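Local coordinates for protein arginyl-trna synthetase (Thermus thermophilus, PDB 1IQ0) that probably charges tRNA(Arg) with L-arginine at the expense of ATP, as a monomeric class I aminoacyl-tRNA synthetase, at residues L123-R134 against M227-D235; L383-G392 against P451-Y459. One frame throughout, in Å; residues are numbered along the deposited sequence.

Contact 1: L123-R134 against M227-D235; sequences LRNIALGDAIAR and MHALNARYD
The flat guanidinium group of Arg134 has the aliphatic part of Arg233 over one face, with CD of Arg233 lying 3.5 Å above the plane and displaced toward the rim. Its edge is taken by two oxygens, both close to the plane: Asp130 OD2, with which NE of Arg134 forms a salt bridge at 2.8 Å, and Asn231 O, which NH2 of Arg134 reaches at 3.1 Å in a fairly straight bond. The guanidinium of Arg233, turned 51° from its neighbour, meets the same carboxylate at its own edge in another salt bridge, NH1 lying 2.8 Å from Asp130 OD1.

The case illustrates how one buried aspartate can organise several cations. OD1 of Asp130 also accepts the backbone N of Arg233 (3.1 Å), which comes from above the carboxylate plane, and a water, while OD2 has a second salt bridge with Arg443. With CG trans to its own N (chi1 179°), the aspartate reaches out from its helix to the chain beyond helix 213-229. Such a network probably favours the ionised carboxylate and lets two arginines lie close together. Asn231 ends that helix in a Schellman motif, at positive phi, and its ND2 is held by Gly585 O.

One turn earlier the contact becomes apolar: Ile126 sets CG2 3.5 Å from Ala232 CB and CD1 3.7 Å from Leu230 CD1, while Leu230 CD2 packs on Leu123 CD2.

All this joins helix 120-138, whose start carries the end of the class I HIGH region, to the exit of helix 213-229. Helix 430-448 packs against Leu123 and Ala127, and strand 141-149 lies against Ala133, Met227 and Tyr234.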
loop_
_atom_site.group_PDB
_atom_site.type_symbol
_atom_site.label_atom_id
_atom_site.label_comp_id
_atom_site.label_asym_id
_atom_site.label_seq_id
_atom_site.Cartn_x
_atom_site.Cartn_y
_atom_site.Cartn_z
ATOM N N LEU A 123 2.380 -11.240 -5.361
ATOM C CA LEU A 123 3.429 -10.252 -5.121
ATOM C C LEU A 123 2.898 -8.836 -4.996
ATOM O O LEU A 123 3.165 -8.152 -4.012
ATOM C CB LEU A 123 4.456 -10.278 -6.252
ATOM C CG LEU A 123 5.882 -10.697 -5.914
ATOM C CD1 LEU A 123 6.717 -10.580 -7.171
ATOM C CD2 LEU A 123 6.443 -9.824 -4.808
ATOM N N ARG A 124 2.164 -8.391 -6.007
ATOM C CA ARG A 124 1.616 -7.047 -5.997
ATOM C C ARG A 124 0.697 -6.812 -4.793
ATOM O O ARG A 124 0.742 -5.747 -4.170
ATOM C CB ARG A 124 0.855 -6.757 -7.295
ATOM C CG ARG A 124 0.054 -5.470 -7.208
ATOM C CD ARG A 124 0.417 -4.431 -8.243
ATOM N NE ARG A 124 -0.162 -4.708 -9.546
ATOM C CZ ARG A 124 -0.365 -3.790 -10.490
ATOM N NH1 ARG A 124 -0.048 -2.523 -10.279
ATOM N NH2 ARG A 124 -0.862 -4.147 -11.663
ATOM N N ASN A 125 -0.126 -7.810 -4.476
ATOM C CA ASN A 125 -1.061 -7.725 -3.356
ATOM C C ASN A 125 -0.302 -7.359 -2.091
ATOM O O ASN A 125 -0.625 -6.382 -1.422
ATOM C CB ASN A 125 -1.774 -9.074 -3.163
ATOM C CG ASN A 125 -2.812 -9.046 -2.045
ATOM O OD1 ASN A 125 -3.977 -9.406 -2.254
ATOM N ND2 ASN A 125 -2.396 -8.624 -0.854
ATOM N N ILE A 126 0.708 -8.159 -1.776
ATOM C CA ILE A 126 1.522 -7.957 -0.588
ATOM C C ILE A 126 2.245 -6.608 -0.604
ATOM O O ILE A 126 2.201 -5.860 0.375
ATOM C CB ILE A 126 2.563 -9.098 -0.449
ATOM C CG1 ILE A 126 1.836 -10.445 -0.397
ATOM C CG2 ILE A 126 3.412 -8.892 0.805
ATOM C CD1 ILE A 126 2.741 -11.641 -0.195
ATOM N N ALA A 127 2.899 -6.300 -1.721
ATOM C CA ALA A 127 3.638 -5.047 -1.854
ATOM C C ALA A 127 2.740 -3.824 -1.688
ATOM O O ALA A 127 3.074 -2.904 -0.944
ATOM C CB ALA A 127 4.350 -4.996 -3.216
ATOM N N LEU A 128 1.605 -3.825 -2.381
ATOM C CA LEU A 128 0.643 -2.724 -2.335
ATOM C C LEU A 128 0.032 -2.560 -0.943
ATOM O O LEU A 128 -0.064 -1.445 -0.419
ATOM C CB LEU A 128 -0.491 -2.978 -3.329
ATOM C CG LEU A 128 -0.870 -1.893 -4.339
ATOM C CD1 LEU A 128 -2.125 -2.351 -5.071
ATOM C CD2 LEU A 128 -1.104 -0.547 -3.651
ATOM N N GLY A 129 -0.393 -3.678 -0.360
ATOM C CA GLY A 129 -1.005 -3.647 0.955
ATOM C C GLY A 129 -0.072 -3.188 2.057
ATOM O O GLY A 129 -0.436 -2.340 2.878
ATOM N N ASP A 130 1.131 -3.749 2.085
ATOM C CA ASP A 130 2.112 -3.385 3.096
ATOM C C ASP A 130 2.487 -1.906 2.962
ATOM O O ASP A 130 2.583 -1.187 3.956
ATOM C CB ASP A 130 3.371 -4.249 2.952
ATOM C CG ASP A 130 4.432 -3.885 3.960
ATOM O OD1 ASP A 130 4.195 -4.094 5.172
ATOM O OD2 ASP A 130 5.495 -3.375 3.554
ATOM N N ALA A 131 2.686 -1.459 1.727
ATOM C CA ALA A 131 3.053 -0.072 1.473
ATOM C C ALA A 131 1.976 0.907 1.944
ATOM O O ALA A 131 2.279 1.875 2.640
ATOM C CB ALA A 131 3.345 0.134 -0.020
ATOM N N ILE A 132 0.720 0.667 1.581
ATOM C CA ILE A 132 -0.325 1.586 2.008
ATOM C C ILE A 132 -0.486 1.542 3.524
ATOM O O ILE A 132 -0.823 2.549 4.133
ATOM C CB ILE A 132 -1.689 1.307 1.304
ATOM C CG1 ILE A 132 -2.630 2.494 1.521
ATOM C CG2 ILE A 132 -2.342 0.049 1.860
ATOM C CD1 ILE A 132 -2.057 3.827 1.082
ATOM N N ALA A 133 -0.231 0.386 4.134
ATOM C CA ALA A 133 -0.326 0.266 5.587
ATOM C C ALA A 133 0.747 1.137 6.242
ATOM O O ALA A 133 0.469 1.854 7.203
ATOM C CB ALA A 133 -0.141 -1.196 6.030
ATOM N N ARG A 134 1.974 1.051 5.726
ATOM C CA ARG A 134 3.094 1.833 6.251
ATOM C C ARG A 134 2.861 3.336 6.055
ATOM O O ARG A 134 3.085 4.138 6.962
ATOM C CB ARG A 134 4.397 1.448 5.540
ATOM C CG ARG A 134 4.921 0.051 5.850
ATOM C CD ARG A 134 6.110 -0.260 4.969
ATOM N NE ARG A 134 6.695 -1.567 5.255
ATOM C CZ ARG A 134 7.583 -1.804 6.214
ATOM N NH1 ARG A 134 8.002 -0.820 6.995
ATOM N NH2 ARG A 134 8.059 -3.030 6.383
ATOM N N MET A 227 6.396 -14.175 2.948
ATOM C CA MET A 227 5.812 -12.890 3.330
ATOM C C MET A 227 6.870 -12.071 4.062
ATOM O O MET A 227 7.028 -10.876 3.819
ATOM C CB MET A 227 4.612 -13.108 4.253
ATOM C CG MET A 227 3.421 -13.790 3.592
ATOM S SD MET A 227 2.171 -14.304 4.804
ATOM C CE MET A 227 1.399 -15.712 3.919
ATOM N N HIS A 228 7.585 -12.736 4.964
ATOM C CA HIS A 228 8.641 -12.113 5.748
ATOM C C HIS A 228 9.776 -11.613 4.849
ATOM O O HIS A 228 10.277 -10.506 5.035
ATOM C CB HIS A 228 9.197 -13.114 6.764
ATOM C CG HIS A 228 10.282 -12.551 7.628
ATOM N ND1 HIS A 228 10.038 -11.625 8.623
ATOM C CD2 HIS A 228 11.622 -12.747 7.617
ATOM C CE1 HIS A 228 11.181 -11.276 9.184
ATOM N NE2 HIS A 228 12.158 -11.942 8.593
ATOM N N ALA A 229 10.174 -12.423 3.873
ATOM C CA ALA A 229 11.255 -12.040 2.966
ATOM C C ALA A 229 10.844 -10.867 2.090
ATOM O O ALA A 229 11.696 -10.173 1.544
ATOM C CB ALA A 229 11.660 -13.224 2.091
ATOM N N LEU A 230 9.539 -10.650 1.943
ATOM C CA LEU A 230 9.056 -9.536 1.136
ATOM C C LEU A 230 8.955 -8.279 1.988
ATOM O O LEU A 230 8.521 -7.237 1.519
ATOM C CB LEU A 230 7.693 -9.867 0.529
ATOM C CG LEU A 230 7.712 -10.887 -0.611
ATOM C CD1 LEU A 230 6.283 -11.232 -1.012
ATOM C CD2 LEU A 230 8.484 -10.316 -1.800
ATOM N N ASN A 231 9.365 -8.401 3.245
ATOM C CA ASN A 231 9.350 -7.306 4.212
ATOM C C ASN A 231 7.944 -6.754 4.479
ATOM O O ASN A 231 7.749 -5.550 4.633
ATOM C CB ASN A 231 10.304 -6.187 3.762
ATOM C CG ASN A 231 10.567 -5.160 4.865
ATOM O OD1 ASN A 231 10.633 -5.500 6.051
ATOM N ND2 ASN A 231 10.730 -3.902 4.471
ATOM N N ALA A 232 6.971 -7.659 4.533
ATOM C CA ALA A 232 5.574 -7.313 4.811
ATOM C C ALA A 232 5.347 -7.471 6.317
ATOM O O ALA A 232 5.982 -8.311 6.954
ATOM C CB ALA A 232 4.645 -8.248 4.044
ATOM N N ARG A 233 4.448 -6.673 6.888
ATOM C CA ARG A 233 4.175 -6.756 8.326
ATOM C C ARG A 233 2.724 -7.164 8.599
ATOM O O ARG A 233 1.825 -6.794 7.854
ATOM C CB ARG A 233 4.447 -5.405 9.003
ATOM C CG ARG A 233 5.609 -4.613 8.410
ATOM C CD ARG A 233 5.907 -3.328 9.196
ATOM N NE ARG A 233 4.706 -2.587 9.587
ATOM C CZ ARG A 233 3.730 -2.225 8.758
ATOM N NH1 ARG A 233 3.799 -2.532 7.470
ATOM N NH2 ARG A 233 2.676 -1.560 9.218
ATOM N N TYR A 234 2.497 -7.927 9.668
ATOM C CA TYR A 234 1.143 -8.354 10.015
ATOM C C TYR A 234 0.877 -8.256 11.505
ATOM O O TYR A 234 1.748 -8.558 12.323
ATOM C CB TYR A 234 0.885 -9.805 9.584
ATOM C CG TYR A 234 1.144 -10.082 8.126
ATOM C CD1 TYR A 234 2.420 -10.426 7.682
ATOM C CD2 TYR A 234 0.120 -9.977 7.181
ATOM C CE1 TYR A 234 2.674 -10.662 6.336
ATOM C CE2 TYR A 234 0.365 -10.203 5.828
ATOM C CZ TYR A 234 1.646 -10.546 5.416
ATOM O OH TYR A 234 1.906 -10.750 4.087
ATOM N N ASP A 235 -0.336 -7.845 11.859
ATOM C CA ASP A 235 -0.718 -7.754 13.261
ATOM C C ASP A 235 -1.651 -8.904 13.643
ATOM O O ASP A 235 -1.510 -9.512 14.705
ATOM C CB ASP A 235 -1.433 -6.434 13.542
ATOM C CG ASP A 235 -0.548 -5.234 13.312
ATOM O OD1 ASP A 235 -0.764 -4.520 12.311
ATOM O OD2 ASP A 235 0.369 -5.013 14.136
HETATM O O HOH W 1 1.711 -4.974 6.115
#

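Contact 2: L383-G392 against P451-Y459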
loop_
_atom_site.group_PDB
_atom_site.type_symbol
_atom_site.label_atom_id
_atom_site.label_comp_id
_atom_site.label_asym_id
_atom_site.label_seq_id
_atom_site.Cartn_x
_atom_site.Cartn_y
_atom_site.Cartn_z
ATOM N N LEU A 383 -8.896 -1.865 -2.716
ATOM C CA LEU A 383 -7.732 -1.452 -3.465
ATOM C C LEU A 383 -7.540 -2.606 -4.444
ATOM O O LEU A 383 -6.929 -3.626 -4.114
ATOM C CB LEU A 383 -6.521 -1.289 -2.536
ATOM C CG LEU A 383 -5.258 -0.651 -3.128
ATOM C CD1 LEU A 383 -5.636 0.600 -3.903
ATOM C CD2 LEU A 383 -4.269 -0.317 -2.014
ATOM N N ALA A 384 -8.113 -2.456 -5.634
ATOM C CA ALA A 384 -8.031 -3.487 -6.663
ATOM C C ALA A 384 -6.807 -3.279 -7.544
ATOM O O ALA A 384 -6.467 -2.151 -7.894
ATOM C CB ALA A 384 -9.301 -3.475 -7.514
ATOM N N TYR A 385 -6.151 -4.374 -7.907
ATOM C CA TYR A 385 -4.957 -4.278 -8.732
ATOM C C TYR A 385 -4.995 -5.207 -9.938
ATOM O O TYR A 385 -5.660 -6.242 -9.920
ATOM C CB TYR A 385 -3.730 -4.587 -7.878
ATOM C CG TYR A 385 -3.792 -5.950 -7.240
ATOM C CD1 TYR A 385 -3.358 -7.085 -7.928
ATOM C CD2 TYR A 385 -4.304 -6.113 -5.946
ATOM C CE1 TYR A 385 -3.430 -8.347 -7.341
ATOM C CE2 TYR A 385 -4.379 -7.368 -5.354
ATOM C CZ TYR A 385 -3.939 -8.478 -6.054
ATOM O OH TYR A 385 -3.980 -9.716 -5.458
ATOM N N GLU A 386 -4.277 -4.819 -10.986
ATOM C CA GLU A 386 -4.205 -5.611 -12.206
ATOM C C GLU A 386 -3.169 -6.727 -12.118
ATOM O O GLU A 386 -2.405 -6.825 -11.155
ATOM C CB GLU A 386 -3.877 -4.718 -13.403
ATOM C CG GLU A 386 -5.083 -4.286 -14.215
ATOM C CD GLU A 386 -5.916 -5.465 -14.700
ATOM O OE1 GLU A 386 -5.385 -6.595 -14.773
ATOM O OE2 GLU A 386 -7.104 -5.251 -15.021
ATOM N N THR A 387 -3.151 -7.553 -13.157
ATOM C CA THR A 387 -2.256 -8.699 -13.269
ATOM C C THR A 387 -0.788 -8.300 -13.377
ATOM O O THR A 387 -0.456 -7.201 -13.820
ATOM C CB THR A 387 -2.600 -9.529 -14.525
ATOM O OG1 THR A 387 -4.013 -9.753 -14.579
ATOM C CG2 THR A 387 -1.885 -10.868 -14.500
ATOM N N VAL A 388 0.080 -9.222 -12.975
ATOM C CA VAL A 388 1.513 -9.023 -13.046
ATOM C C VAL A 388 2.102 -10.127 -13.917
ATOM O O VAL A 388 1.901 -11.314 -13.651
ATOM C CB VAL A 388 2.182 -9.098 -11.656
ATOM C CG1 VAL A 388 3.702 -9.032 -11.816
ATOM C CG2 VAL A 388 1.701 -7.953 -10.785
ATOM N N LEU A 389 2.814 -9.728 -14.965
ATOM C CA LEU A 389 3.449 -10.679 -15.870
ATOM C C LEU A 389 4.910 -10.839 -15.464
ATOM O O LEU A 389 5.493 -9.938 -14.857
ATOM C CB LEU A 389 3.380 -10.168 -17.316
ATOM C CG LEU A 389 2.003 -9.819 -17.882
ATOM C CD1 LEU A 389 2.144 -9.245 -19.284
ATOM C CD2 LEU A 389 1.141 -11.066 -17.904
ATOM N N LEU A 390 5.494 -11.986 -15.790
ATOM C CA LEU A 390 6.902 -12.239 -15.494
ATOM C C LEU A 390 7.598 -12.428 -16.843
ATOM O O LEU A 390 7.371 -13.422 -17.537
ATOM C CB LEU A 390 7.073 -13.494 -14.634
ATOM C CG LEU A 390 8.535 -13.838 -14.296
ATOM C CD1 LEU A 390 9.175 -12.685 -13.526
ATOM C CD2 LEU A 390 8.590 -15.114 -13.470
ATOM N N GLU A 391 8.429 -11.458 -17.216
ATOM C CA GLU A 391 9.135 -11.497 -18.490
ATOM C C GLU A 391 8.128 -11.577 -19.638
ATOM O O GLU A 391 8.302 -12.355 -20.574
ATOM C CB GLU A 391 10.084 -12.699 -18.541
ATOM C CG GLU A 391 11.324 -12.583 -17.645
ATOM C CD GLU A 391 12.270 -11.456 -18.063
ATOM O OE1 GLU A 391 12.316 -11.127 -19.267
ATOM O OE2 GLU A 391 12.979 -10.911 -17.189
ATOM N N GLY A 392 7.075 -10.765 -19.549
ATOM C CA GLY A 392 6.040 -10.734 -20.572
ATOM C C GLY A 392 5.164 -11.973 -20.622
ATOM O O GLY A 392 4.383 -12.153 -21.555
ATOM N N PRO A 451 -2.371 0.841 -9.722
ATOM C CA PRO A 451 -3.016 -0.466 -9.531
ATOM C C PRO A 451 -3.884 -0.927 -10.710
ATOM O O PRO A 451 -3.926 -2.112 -11.035
ATOM C CB PRO A 451 -3.845 -0.259 -8.260
ATOM C CG PRO A 451 -3.090 0.807 -7.524
ATOM C CD PRO A 451 -2.735 1.762 -8.630
ATOM N N LYS A 452 -4.574 0.015 -11.338
ATOM C CA LYS A 452 -5.447 -0.285 -12.471
ATOM C C LYS A 452 -4.677 -0.715 -13.719
ATOM O O LYS A 452 -5.251 -1.284 -14.649
ATOM C CB LYS A 452 -6.305 0.943 -12.790
ATOM C CG LYS A 452 -7.275 1.312 -11.672
ATOM C CD LYS A 452 -7.245 2.802 -11.329
ATOM C CE LYS A 452 -6.006 3.187 -10.520
ATOM N NZ LYS A 452 -4.742 3.029 -11.284
ATOM N N LYS A 453 -3.378 -0.437 -13.738
ATOM C CA LYS A 453 -2.543 -0.804 -14.874
ATOM C C LYS A 453 -1.809 -2.110 -14.617
ATOM O O LYS A 453 -1.425 -2.411 -13.490
ATOM C CB LYS A 453 -1.529 0.302 -15.183
ATOM C CG LYS A 453 -2.115 1.513 -15.899
ATOM C CD LYS A 453 -1.055 2.594 -16.106
ATOM C CE LYS A 453 -1.445 3.576 -17.204
ATOM N NZ LYS A 453 -2.756 4.238 -16.975
ATOM N N GLN A 454 -1.627 -2.877 -15.684
ATOM C CA GLN A 454 -0.940 -4.163 -15.638
ATOM C C GLN A 454 0.579 -3.944 -15.518
ATOM O O GLN A 454 1.109 -2.951 -16.015
ATOM C CB GLN A 454 -1.263 -4.924 -16.923
ATOM C CG GLN A 454 -1.179 -6.429 -16.842
ATOM C CD GLN A 454 -1.693 -7.090 -18.110
ATOM O OE1 GLN A 454 -1.096 -6.959 -19.181
ATOM N NE2 GLN A 454 -2.813 -7.796 -17.996
ATOM N N ILE A 455 1.271 -4.867 -14.855
ATOM C CA ILE A 455 2.722 -4.767 -14.698
ATOM C C ILE A 455 3.434 -5.948 -15.363
ATOM O O ILE A 455 2.946 -7.073 -15.331
ATOM C CB ILE A 455 3.143 -4.783 -13.206
ATOM C CG1 ILE A 455 2.582 -3.569 -12.473
ATOM C CG2 ILE A 455 4.657 -4.792 -13.092
ATOM C CD1 ILE A 455 2.839 -3.611 -10.981
ATOM N N ASP A 456 4.585 -5.686 -15.968
ATOM C CA ASP A 456 5.385 -6.748 -16.579
ATOM C C ASP A 456 6.729 -6.691 -15.860
ATOM O O ASP A 456 7.545 -5.814 -16.137
ATOM C CB ASP A 456 5.599 -6.501 -18.078
ATOM C CG ASP A 456 6.304 -7.669 -18.771
ATOM O OD1 ASP A 456 6.875 -8.525 -18.069
ATOM O OD2 ASP A 456 6.292 -7.732 -20.022
ATOM N N PHE A 457 6.954 -7.612 -14.927
ATOM C CA PHE A 457 8.206 -7.631 -14.179
ATOM C C PHE A 457 9.331 -8.325 -14.939
ATOM O O PHE A 457 9.286 -9.539 -15.157
ATOM C CB PHE A 457 8.021 -8.329 -12.830
ATOM C CG PHE A 457 9.250 -8.284 -11.957
ATOM C CD1 PHE A 457 9.532 -7.154 -11.187
ATOM C CD2 PHE A 457 10.150 -9.343 -11.945
ATOM C CE1 PHE A 457 10.699 -7.078 -10.418
ATOM C CE2 PHE A 457 11.321 -9.281 -11.182
ATOM C CZ PHE A 457 11.597 -8.138 -10.415
ATOM N N ARG A 458 10.342 -7.556 -15.338
ATOM C CA ARG A 458 11.489 -8.119 -16.056
ATOM C C ARG A 458 12.717 -7.864 -15.188
ATOM O O ARG A 458 13.022 -6.724 -14.855
ATOM C CB ARG A 458 11.628 -7.453 -17.428
ATOM C CG ARG A 458 10.307 -7.393 -18.196
ATOM C CD ARG A 458 10.454 -6.700 -19.544
ATOM N NE ARG A 458 10.884 -7.619 -20.592
ATOM C CZ ARG A 458 10.077 -8.475 -21.214
ATOM N NH1 ARG A 458 8.790 -8.530 -20.897
ATOM N NH2 ARG A 458 10.561 -9.284 -22.148
ATOM N N TYR A 459 13.404 -8.936 -14.806
ATOM C CA TYR A 459 14.569 -8.839 -13.935
ATOM C C TYR A 459 15.573 -7.723 -14.205
ATOM O O TYR A 459 15.749 -6.835 -13.372
ATOM C CB TYR A 459 15.319 -10.173 -13.901
ATOM C CG TYR A 459 14.538 -11.309 -13.281
ATOM C CD1 TYR A 459 13.866 -12.240 -14.076
ATOM C CD2 TYR A 459 14.470 -11.454 -11.897
ATOM C CE1 TYR A 459 13.149 -13.293 -13.502
ATOM C CE2 TYR A 459 13.759 -12.496 -11.315
ATOM C CZ TYR A 459 13.104 -13.412 -12.119
ATOM O OH TYR A 459 12.424 -14.453 -11.541
#
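Strands 388-390 and 455-457 run parallel, their axes 4.5 Å apart at closest approach and inclined by 26°, as the last pair of the Rossmann-type sheet of this class I synthetase, in which 455-457 is the outermost strand. Backbone bonds alternate across the pair, from Ile455 N to Thr387 O, from Leu389 N to Ile455 O, from Phe457 N to Leu389 O and from Glu391 N to Phe457 O; before them, Glu386 N donates to Pro451 O at 2.7 Å.

Val388, Leu390, Ile455 and Phe457 share the face covered by helix 430-448 and, at Leu390, by helix 405-423. Leu390, with CG trans to N (chi1 179°), brings CD1 to the edge of the Phe457 ring, 3.8 Å from CD2, the two side chains lying alongside one another. Leu389 and Asp456 occupy the other face.

At the end of the strands, acidic side chains add bonds to backbone N-H groups. Asp456 OD2 forms a salt bridge with Arg458 NH1, whose hydrogen bond is weak in angle, and Glu391 OE1 lies over one face of that guanidinium, a long charge pair. Glu391 OE2 accepts Tyr459 N at the start of helix 459-463, and Asp456 OD1 receives Gly392 N on its syn side at 2.7 Å.

How the contacts relate
Along the chain, both segments of contact 1 precede those of contact 2, and their centres lie 16 Å apart, yet helix 120-138 serves both. From the helix side that faces strand 380-390, Arg124 NH2 reaches Lys453 O at 2.6 Å, a probable hydrogen bond, and Leu128 packs on Leu383. Helix 430-448 is the second shared element, touching Leu123 and Ala127 in one contact and Val388, Ile455 and Phe457 in the other. In the mixed sheet, strand 236-239, entered just after contact 1, and the pair of contact 2 lie on opposite sides of strand 104-108. Distant parts of the sequence are thus assembled into one catalytic domain around the helix that begins at the end of the HIGH region.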